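Local structure of putative cytidylyltransferase (Burkholderia pseudomallei, 5X9Q) at residues A32-P37 against C65-V70. The protein probably transfers the adenylyl group of ATP to D-glycero-beta-D-manno-heptose 1-phosphate, giving ADP-heptose and diphosphate. Numbering follows the deposited sequence.
Sequences ASLPAP and CLIVGV
Leu34 lays its CD1 methyl against Cys65 and Ile67, near the beginning of strand 65-71 in the parallel sheet of a HUP-clan, Rossmann-like nucleotidyltransferase fold. The loop 32-37 joins helix 24-30 to strand 38-43, the central strand and next neighbour of 65-71. The CB atoms of Cys65 and Ile67, two apart on the strand, both point toward the loop, and that of Leu66 points away. The Ile67 side chain runs out through CG1, anti to the carbonyl carbon (chi1 -52°), and is extended to CD1 (chi2 180°). That methyl lies 3.9 Å from Leu34 CD1, and the two side chains meet methyl to methyl at an oblique angle. Cys65 SG, anti to the backbone N (chi1 175°), lies 4.2 Å from Leu34 CD1. Trp105 of strand 105-109 also touches both Leu34 and Cys65. The contact is apolar packing of the helix-to-strand loop on the face of the sheet. Further along, a cis peptide bond precedes Pro37, whose backbone is hydrogen-bonded to that of Ala64, the residue before Cys65. Pro35 lies more at the margin: its ring CD is 4.1 Å from Cys65 CB, and its carbonyl O is 3.8 Å from that same CB.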
loop_
_atom_site.group_PDB
_atom_site.type_symbol
_atom_site.label_atom_id
_atom_site.label_comp_id
_atom_site.label_asym_id
_atom_site.label_seq_id
_atom_site.Cartn_x
_atom_site.Cartn_y
_atom_site.Cartn_z
ATOM N N ALA A 32 0.191 -0.652 -27.393
ATOM C CA ALA A 32 1.218 -1.164 -28.286
ATOM C C ALA A 32 2.630 -0.841 -27.772
ATOM O O ALA A 32 3.579 -1.541 -28.112
ATOM C CB ALA A 32 1.015 -0.612 -29.691
ATOM N N SER A 33 2.762 0.188 -26.932
ATOM C CA SER A 33 4.085 0.594 -26.465
ATOM C C SER A 33 4.411 0.069 -25.067
ATOM O O SER A 33 5.490 0.339 -24.542
ATOM C CB SER A 33 4.215 2.117 -26.453
ATOM O OG SER A 33 3.410 2.686 -25.446
ATOM N N LEU A 34 3.495 -0.693 -24.473
ATOM C CA LEU A 34 3.753 -1.314 -23.177
ATOM C C LEU A 34 4.735 -2.489 -23.317
ATOM O O LEU A 34 4.771 -3.164 -24.344
ATOM C CB LEU A 34 2.437 -1.769 -22.533
ATOM C CG LEU A 34 1.465 -0.662 -22.081
ATOM C CD1 LEU A 34 0.238 -1.243 -21.402
ATOM C CD2 LEU A 34 2.151 0.317 -21.113
ATOM N N PRO A 35 5.568 -2.710 -22.287
ATOM C CA PRO A 35 6.546 -3.805 -22.271
ATOM C C PRO A 35 5.854 -5.164 -22.150
ATOM O O PRO A 35 4.976 -5.337 -21.301
ATOM C CB PRO A 35 7.382 -3.526 -21.017
ATOM C CG PRO A 35 6.986 -2.171 -20.556
ATOM C CD PRO A 35 5.607 -1.929 -21.038
ATOM N N ALA A 36 6.232 -6.125 -22.980
ATOM C CA ALA A 36 5.651 -7.448 -22.863
ATOM C C ALA A 36 6.439 -8.211 -21.803
ATOM O O ALA A 36 7.611 -7.933 -21.600
ATOM C CB ALA A 36 5.673 -8.146 -24.196
ATOM N N PRO A 37 5.794 -9.131 -21.075
ATOM C CA PRO A 37 4.368 -9.471 -21.107
ATOM C C PRO A 37 3.547 -8.546 -20.218
ATOM O O PRO A 37 3.971 -8.191 -19.114
ATOM C CB PRO A 37 4.339 -10.908 -20.570
ATOM C CG PRO A 37 5.529 -11.005 -19.688
ATOM C CD PRO A 37 6.564 -10.057 -20.220
ATOM N N CYS A 65 4.809 -5.541 -16.655
ATOM C CA CYS A 65 3.884 -4.434 -16.601
ATOM C C CYS A 65 2.580 -4.903 -15.960
ATOM O O CYS A 65 2.040 -5.944 -16.352
ATOM C CB CYS A 65 3.661 -3.916 -18.021
ATOM S SG CYS A 65 2.449 -2.670 -18.119
ATOM N N LEU A 66 2.070 -4.165 -14.979
ATOM C CA LEU A 66 0.878 -4.619 -14.291
ATOM C C LEU A 66 -0.225 -3.595 -14.330
ATOM O O LEU A 66 -0.081 -2.492 -13.795
ATOM C CB LEU A 66 1.186 -4.964 -12.843
ATOM C CG LEU A 66 -0.041 -5.344 -12.011
ATOM C CD1 LEU A 66 -0.753 -6.586 -12.574
ATOM C CD2 LEU A 66 0.298 -5.517 -10.511
ATOM N N ILE A 67 -1.349 -4.004 -14.914
ATOM C CA ILE A 67 -2.540 -3.176 -15.001
ATOM C C ILE A 67 -3.616 -3.722 -14.067
ATOM O O ILE A 67 -3.890 -4.926 -14.057
ATOM C CB ILE A 67 -3.078 -3.129 -16.460
ATOM C CG1 ILE A 67 -1.965 -2.740 -17.432
ATOM C CG2 ILE A 67 -4.272 -2.199 -16.569
ATOM C CD1 ILE A 67 -2.405 -2.665 -18.873
ATOM N N VAL A 68 -4.230 -2.842 -13.282
ATOM C CA VAL A 68 -5.326 -3.234 -12.400
ATOM C C VAL A 68 -6.642 -2.556 -12.828
ATOM O O VAL A 68 -6.704 -1.337 -12.994
ATOM C CB VAL A 68 -5.004 -2.884 -10.948
ATOM C CG1 VAL A 68 -6.043 -3.482 -10.022
ATOM C CG2 VAL A 68 -3.607 -3.407 -10.589
ATOM N N GLY A 69 -7.676 -3.357 -13.066
ATOM C CA GLY A 69 -8.996 -2.840 -13.384
ATOM C C GLY A 69 -9.857 -2.721 -12.138
ATOM O O GLY A 69 -9.937 -3.648 -11.315
ATOM N N VAL A 70 -10.506 -1.578 -11.978
ATOM C CA VAL A 70 -11.251 -1.349 -10.738
ATOM C C VAL A 70 -12.726 -1.047 -10.992
ATOM O O VAL A 70 -13.070 -0.062 -11.661
ATOM C CB VAL A 70 -10.631 -0.209 -9.938
ATOM C CG1 VAL A 70 -11.416 0.026 -8.660
ATOM C CG2 VAL A 70 -9.179 -0.538 -9.635
#